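Local coordinates for hypothetical sugar kinase (Cytophaga hutchinsonii, PDB 3R8E), which probably phosphorylates a sugar with ATP, being a putative sugar kinase of the ROK family, at residues D127-A132 against N173-G178; I148-G153 against E250-I255; S158-N163 against R257-N262; Y276-L281 against M297-A302. All blocks are in the same frame, centred on the assembly; numbering follows the deposited sequence. Where two conformers were deposited one is given.

Contact 1: D127-A132 against N173-G178; sequences DAKCAA and NGTEVG
Lys129 reaches from helix 127-138 to the loop carrying Gly174, and its ammonium group meets the backbone. The chain runs extended as far as CE and then bends (chi4 65°), which swings NZ onto Gly174 O at 2.7 Å. The nitrogen lies 26° out of the carbonyl plane, with a C=O...N angle of 141°. Gly174 O and three waters share the three protons of Lys129 NZ, so not all four bonds can be complete at once. One water, 2.9 Å from Lys129 NZ, also bonds to Thr175 OG1; a second, 2.7 Å from Lys129 NZ, donates to Asn173 OD1 at 2.8 Å. Asn173 is anchored by ND2, which bonds to Val88 O and to Tyr292 OH of the second subunit. A methionine in place of Lys129 would probably leave Gly174 O without its charged donor and the waters without the ammonium they share. Glu176 OE2, 5.0 Å from Lys129 NZ, may help offset the buried charge. Helix 127-138 follows strand 121-126 and Thr175 packs on strand 156-162, so this hydrated joint ties a strand-helix unit to the loop beside the five-stranded sheet of the ribonuclease H-like fold, with little apolar packing.

Contact 2: I148-G153 against E250-I255; sequences ILLALG and ESLVNI
Ile148 and Leu150, two residues apart on strand 147-152, pack against Leu252 and Ile255 one helical turn apart on helix 235-259. This is the helix-on-sheet layering of an alpha/beta domain of the ribonuclease H-like fold. The segments run roughly antiparallel (149°), their axes 11.9 Å apart. Leu150 and Leu252 meet tip to tip, CD1 of the first 3.8 Å from CD2 of the second. The same Leu252 CD2 is approached by Ile148 CG2 at 4.2 Å, so that one methyl bridges two strand residues. Ile148 CG1 stands opposite its backbone N (chi1 -176°), which carries CD1 out to Ile255 CG2 at 3.8 Å; these two side chains cross at about a right angle. An alanine at Leu252 is likely to open a gap beneath both strand residues, leaving Leu150 CD1 without its facing methyls. In the next shell Leu261 and Val160 flank Ile148, and Leu281 and Met285 of helix 274-288 press on Leu252. Backbone bonds to Leu265 and Gly267 fix the strand in the sheet. On the helix's far side the second subunit takes over, where Asn254 OD1 accepts the backbone N-H of its Leu181.

Contact 3: S158-N163 against R257-N262; sequences SGVMMN and RVMDLN
Val160 of strand 156-162 points its CG1 methyl at Met259 and Leu261, which close the end of helix 235-259 and begin the link to strand 263-267. The contact therefore sits where a long helix turns back into the mixed sheet of the ribonuclease H-like fold. Its firm part is the meeting of Val160 CG1 with Leu261 CD2, tip to tip at 3.8 Å. Met259, a selenomethionine, is folded at chi2 and chi3 (-68° and -82°), which brings its CE to the tip of Val160, 3.9 Å from Val160 CG1 in the given conformer. Asp260 between the two has a positive phi of 54°, breaking the helix while Met259 and Leu261 both stay turned toward the strand. Ile148 and Phe167 add further apolar cover here.

The other part is less ordered and nearer solvent. Met162, also a selenomethionine, is partly exposed, and both it and Met259 were deposited in two conformers. In the given copies alone, Met162 CE comes 3.6 Å from Met259 CE and 3.5 Å from Met259 O, the two side chains running at a slant to each other. Beyond Met162 the strand ends at exposed Asn163, whose ND2 bonds to Gly170 O of the second subunit. The helix end joins the dimer as well: Asp260 OD1 forms a salt bridge with Arg171 NH1 of the second subunit, and Asp260 OD2 accepts bonds from Asn173 N of that subunit and from Tyr292 OH of its own chain.

Contact 4: Y276-L281 against M297-A302; sequences YFVPNL and MYIGKA
Ile299, on strand 298-301, is the side chain through which this strand meets Val278 and Leu281 of helix 274-288. The helix lies in the connection between the parallel neighbours 263-267 and 298-301, a beta-alpha-beta crossover packed back onto its own second strand. From Ile299 CB, which points at the helix, the two branches part. CG2, the short one, meets Val278 CG1 at 4.1 Å, the two side chains passing each other in opposite directions. CG1 lies opposite the carbonyl carbon (chi1 -57°) and leads the long branch toward Leu281. At its tip CD1 touches Leu281 CD2 at 3.8 Å, with the side chains slanted across one another. One isoleucine thus spans nearly a helical turn. The helix is kinked at Pro279 and Asn280, whose nitrogens make no bond to the turn before, that of the proline having no hydrogen; bonding resumes at Leu281, whose N donates to Phe277 O at 3.2 Å. Leu266, Phe274 and Lys282 also touch Ile299, while Leu281 leans on Ile248 and Leu252 of helix 235-259. On the strand's other side Tyr298 OH bonds to Asn141 OD1, and Gly300 N sits 3.8 Å above the plane of the Tyr298 ring, offset toward its rim.

How the contacts relate
All four contacts are largely buried. Contact 1, its centre about 7 Å from that of the chain, is the innermost and the only polar one; contacts 2, 3 and 4 are methyl packing on one mixed sheet, with Met162 of contact 3 and Ile299 of contact 4 partly exposed. Contacts 2 and 3 share helix 235-259 and use neighbouring strands, linked by the probable bond from Leu149 N to Gly159 O. Contact 4 lies on one edge strand of the sheet within the chain, 298-301, and joins contact 2 where Leu281 meets Leu252. Contact 1 abuts contact 2 through Ala131 and Val177, and contact 3 through Ala128, Ala132, Thr175 and Val177. The second subunit reaches all but contact 4.

Contact 1: D127-A132 against N173-G178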
loop_
_atom_site.group_PDB
_atom_site.type_symbol
_atom_site.label_atom_id
_atom_site.label_comp_id
_atom_site.label_asym_id
_atom_site.label_seq_id
_atom_site.Cartn_x
_atom_site.Cartn_y
_atom_site.Cartn_z
ATOM N N ASP A 127 -3.469 11.681 13.536
ATOM C CA ASP A 127 -4.671 12.472 13.241
ATOM C C ASP A 127 -5.392 12.078 11.938
ATOM O O ASP A 127 -6.622 12.105 11.920
ATOM C CB ASP A 127 -4.366 13.975 13.225
ATOM C CG ASP A 127 -3.354 14.472 12.205
ATOM O OD1 ASP A 127 -2.683 13.631 11.567
ATOM O OD2 ASP A 127 -3.212 15.702 12.067
ATOM N N ALA A 128 -4.655 11.715 10.867
ATOM C CA ALA A 128 -5.283 11.309 9.602
ATOM C C ALA A 128 -6.006 9.966 9.762
ATOM O O ALA A 128 -7.047 9.747 9.136
ATOM C CB ALA A 128 -4.247 11.229 8.494
ATOM N N LYS A 129 -5.457 9.073 10.626
ATOM C CA LYS A 129 -6.084 7.798 10.952
ATOM C C LYS A 129 -7.331 8.062 11.805
ATOM O O LYS A 129 -8.358 7.418 11.605
ATOM C CB LYS A 129 -5.097 6.866 11.671
ATOM C CG LYS A 129 -3.964 6.430 10.762
ATOM C CD LYS A 129 -3.034 5.428 11.460
ATOM C CE LYS A 129 -1.951 4.924 10.532
ATOM N NZ LYS A 129 -1.015 6.007 10.123
ATOM N N CYS A 130 -7.239 9.030 12.746
ATOM C CA CYS A 130 -8.384 9.444 13.570
ATOM C C CYS A 130 -9.530 9.878 12.681
ATOM O O CYS A 130 -10.658 9.477 12.923
ATOM C CB CYS A 130 -7.995 10.563 14.524
ATOM S SG CYS A 130 -7.116 9.992 15.989
ATOM N N ALA A 131 -9.244 10.689 11.649
ATOM C CA ALA A 131 -10.278 11.188 10.728
ATOM C C ALA A 131 -11.029 10.023 10.058
ATOM O O ALA A 131 -12.252 10.076 9.979
ATOM C CB ALA A 131 -9.666 12.105 9.684
ATOM N N ALA A 132 -10.312 8.950 9.644
ATOM C CA ALA A 132 -10.966 7.762 9.070
ATOM C C ALA A 132 -11.866 7.104 10.116
ATOM O O ALA A 132 -13.004 6.755 9.809
ATOM C CB ALA A 132 -9.932 6.768 8.572
ATOM N N ASN A 173 2.796 3.207 11.574
ATOM C CA ASN A 173 2.580 4.503 10.937
ATOM C C ASN A 173 2.334 4.348 9.447
ATOM O O ASN A 173 2.928 5.061 8.646
ATOM C CB ASN A 173 3.752 5.427 11.212
ATOM C CG ASN A 173 3.765 5.877 12.646
ATOM O OD1 ASN A 173 2.927 6.675 13.069
ATOM N ND2 ASN A 173 4.630 5.277 13.444
ATOM N N GLY A 174 1.449 3.420 9.096
ATOM C CA GLY A 174 1.081 3.170 7.707
ATOM C C GLY A 174 0.305 4.304 7.070
ATOM O O GLY A 174 -0.010 5.307 7.724
ATOM N N THR A 175 0.006 4.141 5.767
ATOM C CA THR A 175 -0.807 5.015 4.909
ATOM C C THR A 175 -0.407 6.506 4.974
ATOM O O THR A 175 -1.262 7.388 5.152
ATOM C CB THR A 175 -2.313 4.805 5.180
ATOM O OG1 THR A 175 -2.596 5.063 6.555
ATOM C CG2 THR A 175 -2.775 3.395 4.833
ATOM N N GLU A 176 0.886 6.780 4.737
ATOM C CA GLU A 176 1.437 8.132 4.595
ATOM C C GLU A 176 1.459 8.420 3.088
ATOM O O GLU A 176 2.523 8.578 2.488
ATOM C CB GLU A 176 2.830 8.220 5.250
ATOM C CG GLU A 176 2.757 8.334 6.768
ATOM C CD GLU A 176 2.249 9.661 7.304
ATOM O OE1 GLU A 176 2.245 10.657 6.546
ATOM O OE2 GLU A 176 1.856 9.706 8.491
ATOM N N VAL A 177 0.258 8.431 2.470
ATOM C CA VAL A 177 0.095 8.480 1.012
ATOM C C VAL A 177 0.434 9.844 0.401
ATOM O O VAL A 177 0.747 9.900 -0.788
ATOM C CB VAL A 177 -1.283 7.973 0.509
ATOM C CG1 VAL A 177 -1.678 6.650 1.166
ATOM C CG2 VAL A 177 -2.365 9.020 0.682
ATOM N N GLY A 178 0.414 10.906 1.205
ATOM C CA GLY A 178 0.769 12.241 0.727
ATOM C C GLY A 178 2.187 12.299 0.191
ATOM O O GLY A 178 2.488 13.087 -0.710
HETATM O O HOH W 1 -2.204 7.603 7.969
HETATM O O HOH W 2 1.010 7.527 11.167
HETATM O O HOH W 3 -0.061 5.992 13.050
#

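Contact 2: I148-G153 against E250-I255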
loop_
_atom_site.group_PDB
_atom_site.type_symbol
_atom_site.label_atom_id
_atom_site.label_comp_id
_atom_site.label_asym_id
_atom_site.label_seq_id
_atom_site.Cartn_x
_atom_site.Cartn_y
_atom_site.Cartn_z
ATOM N N ILE A 148 -10.749 3.955 2.306
ATOM C CA ILE A 148 -9.712 4.958 2.514
ATOM C C ILE A 148 -10.382 6.325 2.559
ATOM O O ILE A 148 -11.260 6.613 1.737
ATOM C CB ILE A 148 -8.548 4.930 1.464
ATOM C CG1 ILE A 148 -7.446 5.961 1.843
ATOM C CG2 ILE A 148 -9.057 5.201 0.035
ATOM C CD1 ILE A 148 -6.124 5.793 1.121
ATOM N N LEU A 149 -9.969 7.151 3.525
ATOM C CA LEU A 149 -10.364 8.542 3.604
ATOM C C LEU A 149 -9.167 9.355 3.164
ATOM O O LEU A 149 -8.120 9.269 3.801
ATOM C CB LEU A 149 -10.854 8.960 5.009
ATOM C CG LEU A 149 -11.014 10.483 5.248
ATOM C CD1 LEU A 149 -12.072 11.077 4.349
ATOM C CD2 LEU A 149 -11.386 10.780 6.678
ATOM N N LEU A 150 -9.292 10.088 2.056
ATOM C CA LEU A 150 -8.252 10.998 1.590
ATOM C C LEU A 150 -8.649 12.407 1.966
ATOM O O LEU A 150 -9.659 12.909 1.461
ATOM C CB LEU A 150 -8.025 10.928 0.066
ATOM C CG LEU A 150 -7.293 9.773 -0.547
ATOM C CD1 LEU A 150 -7.101 10.042 -2.034
ATOM C CD2 LEU A 150 -5.919 9.592 0.077
ATOM N N ALA A 151 -7.887 13.036 2.870
ATOM C CA ALA A 151 -8.132 14.414 3.283
ATOM C C ALA A 151 -7.221 15.317 2.457
ATOM O O ALA A 151 -6.009 15.357 2.677
ATOM C CB ALA A 151 -7.892 14.579 4.774
ATOM N N LEU A 152 -7.807 15.967 1.440
ATOM C CA LEU A 152 -7.089 16.793 0.477
ATOM C C LEU A 152 -7.089 18.266 0.902
ATOM O O LEU A 152 -7.994 19.028 0.554
ATOM C CB LEU A 152 -7.687 16.609 -0.936
ATOM C CG LEU A 152 -7.742 15.155 -1.455
ATOM C CD1 LEU A 152 -8.881 14.965 -2.431
ATOM C CD2 LEU A 152 -6.422 14.725 -2.074
ATOM N N GLY A 153 -6.056 18.635 1.651
ATOM C CA GLY A 153 -5.855 19.992 2.150
ATOM C C GLY A 153 -4.499 20.525 1.755
ATOM O O GLY A 153 -4.019 20.235 0.655
ATOM N N GLU A 250 -4.337 8.466 -10.286
ATOM C CA GLU A 250 -3.112 7.700 -10.521
ATOM C C GLU A 250 -2.495 7.204 -9.208
ATOM O O GLU A 250 -2.028 6.066 -9.166
ATOM C CB GLU A 250 -2.096 8.512 -11.314
ATOM C CG GLU A 250 -2.409 8.561 -12.798
ATOM C CD GLU A 250 -1.433 9.361 -13.635
ATOM O OE1 GLU A 250 -0.516 9.996 -13.063
ATOM O OE2 GLU A 250 -1.590 9.351 -14.875
ATOM N N SER A 251 -2.539 8.019 -8.127
ATOM C CA SER A 251 -2.032 7.570 -6.822
ATOM C C SER A 251 -2.993 6.556 -6.188
ATOM O O SER A 251 -2.538 5.592 -5.564
ATOM C CB SER A 251 -1.786 8.748 -5.887
ATOM O OG SER A 251 -0.516 9.313 -6.170
ATOM N N LEU A 252 -4.316 6.737 -6.386
ATOM C CA LEU A 252 -5.309 5.787 -5.871
ATOM C C LEU A 252 -5.153 4.422 -6.555
ATOM O O LEU A 252 -5.340 3.410 -5.891
ATOM C CB LEU A 252 -6.751 6.316 -5.999
ATOM C CG LEU A 252 -7.168 7.312 -4.902
ATOM C CD1 LEU A 252 -8.398 8.109 -5.316
ATOM C CD2 LEU A 252 -7.397 6.609 -3.555
ATOM N N VAL A 253 -4.734 4.390 -7.846
ATOM C CA VAL A 253 -4.454 3.126 -8.556
ATOM C C VAL A 253 -3.403 2.338 -7.757
ATOM O O VAL A 253 -3.586 1.146 -7.490
ATOM C CB VAL A 253 -3.997 3.376 -10.021
ATOM C CG1 VAL A 253 -3.286 2.150 -10.613
ATOM C CG2 VAL A 253 -5.181 3.792 -10.894
ATOM N N ASN A 254 -2.329 3.028 -7.330
ATOM C CA ASN A 254 -1.257 2.401 -6.556
ATOM C C ASN A 254 -1.719 1.944 -5.173
ATOM O O ASN A 254 -1.330 0.855 -4.751
ATOM C CB ASN A 254 -0.054 3.335 -6.432
ATOM C CG ASN A 254 0.721 3.467 -7.711
ATOM O OD1 ASN A 254 0.537 2.692 -8.648
ATOM N ND2 ASN A 254 1.604 4.454 -7.780
ATOM N N ILE A 255 -2.533 2.757 -4.469
ATOM C CA ILE A 255 -3.055 2.414 -3.137
ATOM C C ILE A 255 -3.950 1.178 -3.256
ATOM O O ILE A 255 -3.813 0.240 -2.476
ATOM C CB ILE A 255 -3.807 3.610 -2.488
ATOM C CG1 ILE A 255 -2.847 4.786 -2.238
ATOM C CG2 ILE A 255 -4.510 3.199 -1.184
ATOM C CD1 ILE A 255 -3.531 6.155 -2.130
#

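Contact 3: S158-N163 against R257-N262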
loop_
_atom_site.group_PDB
_atom_site.type_symbol
_atom_site.label_atom_id
_atom_site.label_comp_id
_atom_site.label_asym_id
_atom_site.label_seq_id
_atom_site.Cartn_x
_atom_site.Cartn_y
_atom_site.Cartn_z
ATOM N N SER A 158 -4.317 10.610 5.025
ATOM C CA SER A 158 -5.129 9.435 4.735
ATOM C C SER A 158 -5.231 8.523 5.934
ATOM O O SER A 158 -4.305 8.437 6.735
ATOM C CB SER A 158 -4.577 8.658 3.543
ATOM O OG SER A 158 -3.217 8.318 3.745
ATOM N N GLY A 159 -6.362 7.851 6.025
ATOM C CA GLY A 159 -6.655 6.884 7.063
ATOM C C GLY A 159 -7.403 5.758 6.397
ATOM O O GLY A 159 -8.193 6.008 5.481
ATOM N N VAL A 160 -7.147 4.515 6.821
ATOM C CA VAL A 160 -7.813 3.367 6.213
ATOM C C VAL A 160 -8.445 2.473 7.261
ATOM O O VAL A 160 -7.791 2.094 8.236
ATOM C CB VAL A 160 -6.821 2.547 5.325
ATOM C CG1 VAL A 160 -7.431 1.215 4.888
ATOM C CG2 VAL A 160 -6.371 3.342 4.108
HETATM N N MSE A 161 -9.714 2.101 7.020
HETATM C CA MSE A 161 -10.416 1.078 7.785
HETATM C C MSE A 161 -10.315 -0.189 6.959
HETATM O O MSE A 161 -10.526 -0.133 5.742
HETATM C CB MSE A 161 -11.895 1.442 8.054
HETATM C CG MSE A 161 -12.086 2.701 8.886
HETATM SE SE MSE A 161 -11.309 2.638 10.667
HETATM C CE MSE A 161 -12.305 1.126 11.370
HETATM N N MSE A 162 -9.961 -1.310 7.586
HETATM C CA MSE A 162 -9.888 -2.589 6.893
HETATM C C MSE A 162 -10.609 -3.636 7.721
HETATM O O MSE A 162 -10.203 -3.926 8.851
HETATM C CB MSE A 162 -8.437 -2.994 6.609
HETATM C CG MSE A 162 -8.337 -4.237 5.762
HETATM SE SE MSE A 162 -6.589 -4.424 5.012
HETATM C CE MSE A 162 -6.770 -3.056 3.605
ATOM N N ASN A 163 -11.710 -4.171 7.161
ATOM C CA ASN A 163 -12.577 -5.169 7.800
ATOM C C ASN A 163 -13.025 -4.661 9.197
ATOM O O ASN A 163 -13.009 -5.410 10.178
ATOM C CB ASN A 163 -11.882 -6.553 7.868
ATOM C CG ASN A 163 -11.183 -6.948 6.586
ATOM O OD1 ASN A 163 -9.961 -7.017 6.527
ATOM N ND2 ASN A 163 -11.936 -7.163 5.519
ATOM N N ARG A 257 -3.929 -1.146 -5.659
ATOM C CA ARG A 257 -3.148 -2.340 -6.011
ATOM C C ARG A 257 -2.468 -2.935 -4.780
ATOM O O ARG A 257 -2.403 -4.153 -4.634
ATOM C CB ARG A 257 -2.093 -2.031 -7.095
ATOM C CG ARG A 257 -2.651 -1.942 -8.518
ATOM C CD ARG A 257 -3.381 -3.222 -8.936
ATOM N NE ARG A 257 -3.497 -3.361 -10.388
ATOM C CZ ARG A 257 -3.786 -4.501 -11.008
ATOM N NH1 ARG A 257 -3.977 -5.614 -10.311
ATOM N NH2 ARG A 257 -3.848 -4.547 -12.333
ATOM N N VAL A 258 -2.006 -2.076 -3.875
ATOM C CA VAL A 258 -1.327 -2.556 -2.677
ATOM C C VAL A 258 -2.309 -3.102 -1.613
ATOM O O VAL A 258 -2.074 -4.191 -1.070
ATOM C CB VAL A 258 -0.442 -1.425 -2.071
ATOM C CG1 VAL A 258 0.085 -1.811 -0.691
ATOM C CG2 VAL A 258 0.715 -1.058 -2.997
HETATM N N MSE A 259 -3.388 -2.345 -1.313
HETATM C CA MSE A 259 -4.331 -2.624 -0.225
HETATM C C MSE A 259 -5.539 -3.480 -0.595
HETATM O O MSE A 259 -6.156 -4.059 0.301
HETATM C CB MSE A 259 -4.860 -1.297 0.351
HETATM C CG MSE A 259 -3.763 -0.379 0.858
HETATM SE SE MSE A 259 -2.901 -1.105 2.433
HETATM C CE MSE A 259 -4.179 -0.549 3.703
ATOM N N ASP A 260 -5.930 -3.497 -1.883
ATOM C CA ASP A 260 -7.139 -4.158 -2.375
ATOM C C ASP A 260 -8.367 -3.647 -1.592
ATOM O O ASP A 260 -8.996 -4.376 -0.822
ATOM C CB ASP A 260 -7.088 -5.700 -2.407
ATOM C CG ASP A 260 -8.277 -6.272 -3.169
ATOM O OD1 ASP A 260 -9.057 -5.474 -3.756
ATOM O OD2 ASP A 260 -8.468 -7.496 -3.129
ATOM N N LEU A 261 -8.661 -2.367 -1.774
ATOM C CA LEU A 261 -9.851 -1.704 -1.253
ATOM C C LEU A 261 -10.425 -0.930 -2.424
ATOM O O LEU A 261 -9.677 -0.609 -3.348
ATOM C CB LEU A 261 -9.562 -0.802 -0.016
ATOM C CG LEU A 261 -8.567 0.369 -0.172
ATOM C CD1 LEU A 261 -9.231 1.595 -0.787
ATOM C CD2 LEU A 261 -8.020 0.788 1.174
ATOM N N ASN A 262 -11.724 -0.645 -2.423
ATOM C CA ASN A 262 -12.285 0.120 -3.538
ATOM C C ASN A 262 -13.404 1.076 -3.082
ATOM O O ASN A 262 -14.191 1.536 -3.908
ATOM C CB ASN A 262 -12.753 -0.796 -4.675
ATOM C CG ASN A 262 -13.887 -1.707 -4.313
ATOM O OD1 ASN A 262 -14.294 -1.800 -3.152
ATOM N ND2 ASN A 262 -14.406 -2.423 -5.298
#

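Contact 4: Y276-L281 against M297-A302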
loop_
_atom_site.group_PDB
_atom_site.type_symbol
_atom_site.label_atom_id
_atom_site.label_comp_id
_atom_site.label_asym_id
_atom_site.label_seq_id
_atom_site.Cartn_x
_atom_site.Cartn_y
_atom_site.Cartn_z
ATOM N N TYR A 276 -15.877 18.392 -10.099
ATOM C CA TYR A 276 -14.989 18.824 -11.177
ATOM C C TYR A 276 -13.702 17.983 -11.288
ATOM O O TYR A 276 -13.147 17.912 -12.388
ATOM C CB TYR A 276 -14.669 20.324 -11.026
ATOM C CG TYR A 276 -15.913 21.124 -10.691
ATOM C CD1 TYR A 276 -16.942 21.270 -11.620
ATOM C CD2 TYR A 276 -16.121 21.619 -9.408
ATOM C CE1 TYR A 276 -18.126 21.926 -11.291
ATOM C CE2 TYR A 276 -17.302 22.275 -9.067
ATOM C CZ TYR A 276 -18.302 22.425 -10.011
ATOM O OH TYR A 276 -19.470 23.063 -9.675
ATOM N N PHE A 277 -13.242 17.334 -10.199
ATOM C CA PHE A 277 -12.029 16.507 -10.286
ATOM C C PHE A 277 -12.327 14.987 -10.249
ATOM O O PHE A 277 -11.515 14.214 -10.754
ATOM C CB PHE A 277 -10.978 16.887 -9.218
ATOM C CG PHE A 277 -11.255 16.535 -7.774
ATOM C CD1 PHE A 277 -11.011 15.252 -7.293
ATOM C CD2 PHE A 277 -11.638 17.514 -6.866
ATOM C CE1 PHE A 277 -11.237 14.935 -5.952
ATOM C CE2 PHE A 277 -11.861 17.196 -5.523
ATOM C CZ PHE A 277 -11.663 15.905 -5.076
ATOM N N VAL A 278 -13.469 14.557 -9.667
ATOM C CA VAL A 278 -13.810 13.124 -9.563
ATOM C C VAL A 278 -13.991 12.460 -10.969
ATOM O O VAL A 278 -13.507 11.338 -11.110
ATOM C CB VAL A 278 -15.009 12.856 -8.603
ATOM C CG1 VAL A 278 -15.528 11.419 -8.710
ATOM C CG2 VAL A 278 -14.603 13.155 -7.161
ATOM N N PRO A 279 -14.580 13.081 -12.029
ATOM C CA PRO A 279 -14.669 12.371 -13.320
ATOM C C PRO A 279 -13.309 11.880 -13.835
ATOM O O PRO A 279 -13.209 10.711 -14.193
ATOM C CB PRO A 279 -15.290 13.410 -14.256
ATOM C CG PRO A 279 -16.091 14.266 -13.360
ATOM C CD PRO A 279 -15.259 14.393 -12.115
ATOM N N ASN A 280 -12.260 12.731 -13.812
ATOM C CA ASN A 280 -10.929 12.317 -14.285
ATOM C C ASN A 280 -10.244 11.355 -13.313
ATOM O O ASN A 280 -9.434 10.533 -13.746
ATOM C CB ASN A 280 -10.037 13.504 -14.572
ATOM C CG ASN A 280 -9.964 13.827 -16.043
ATOM O OD1 ASN A 280 -10.810 13.408 -16.840
ATOM N ND2 ASN A 280 -8.938 14.560 -16.447
ATOM N N LEU A 281 -10.574 11.456 -12.016
ATOM C CA LEU A 281 -10.087 10.550 -10.977
ATOM C C LEU A 281 -10.603 9.149 -11.304
ATOM O O LEU A 281 -9.805 8.206 -11.363
ATOM C CB LEU A 281 -10.577 11.032 -9.589
ATOM C CG LEU A 281 -10.068 10.314 -8.334
ATOM C CD1 LEU A 281 -10.304 11.172 -7.111
ATOM C CD2 LEU A 281 -10.792 8.977 -8.108
HETATM N N MSE A 297 -16.796 -0.470 -7.121
HETATM C CA MSE A 297 -16.075 0.640 -6.501
HETATM C C MSE A 297 -17.047 1.775 -6.147
HETATM O O MSE A 297 -18.097 1.938 -6.787
HETATM C CB MSE A 297 -14.924 1.132 -7.396
HETATM C CG MSE A 297 -15.363 2.033 -8.557
HETATM SE SE MSE A 297 -13.873 2.812 -9.528
HETATM C CE MSE A 297 -12.969 3.633 -8.051
ATOM N N TYR A 298 -16.707 2.533 -5.095
ATOM C CA TYR A 298 -17.506 3.648 -4.602
ATOM C C TYR A 298 -16.592 4.818 -4.278
ATOM O O TYR A 298 -15.582 4.641 -3.600
ATOM C CB TYR A 298 -18.329 3.229 -3.371
ATOM C CG TYR A 298 -18.934 4.376 -2.589
ATOM C CD1 TYR A 298 -20.010 5.101 -3.096
ATOM C CD2 TYR A 298 -18.444 4.725 -1.333
ATOM C CE1 TYR A 298 -20.571 6.160 -2.379
ATOM C CE2 TYR A 298 -19.012 5.765 -0.598
ATOM C CZ TYR A 298 -20.066 6.490 -1.130
ATOM O OH TYR A 298 -20.618 7.521 -0.404
ATOM N N ILE A 299 -16.931 6.001 -4.803
ATOM C CA ILE A 299 -16.211 7.240 -4.529
ATOM C C ILE A 299 -17.241 8.196 -3.950
ATOM O O ILE A 299 -18.189 8.582 -4.639
ATOM C CB ILE A 299 -15.450 7.820 -5.747
ATOM C CG1 ILE A 299 -14.450 6.796 -6.312
ATOM C CG2 ILE A 299 -14.739 9.140 -5.358
ATOM C CD1 ILE A 299 -14.036 7.052 -7.702
ATOM N N GLY A 300 -17.096 8.482 -2.665
ATOM C CA GLY A 300 -18.013 9.342 -1.935
ATOM C C GLY A 300 -17.350 10.555 -1.325
ATOM O O GLY A 300 -16.123 10.637 -1.253
ATOM N N LYS A 301 -18.171 11.510 -0.896
ATOM C CA LYS A 301 -17.701 12.728 -0.252
ATOM C C LYS A 301 -17.678 12.501 1.262
ATOM O O LYS A 301 -18.643 11.961 1.812
ATOM C CB LYS A 301 -18.628 13.909 -0.651
ATOM C CG LYS A 301 -18.403 15.220 0.100
ATOM C CD LYS A 301 -17.422 16.156 -0.604
ATOM C CE LYS A 301 -17.281 17.473 0.124
ATOM N NZ LYS A 301 -16.507 17.338 1.390
ATOM N N ALA A 302 -16.574 12.882 1.928
ATOM C CA ALA A 302 -16.467 12.812 3.389
ATOM C C ALA A 302 -17.254 13.996 3.937
ATOM O O ALA A 302 -16.918 15.140 3.623
ATOM C CB ALA A 302 -15.013 12.868 3.818
#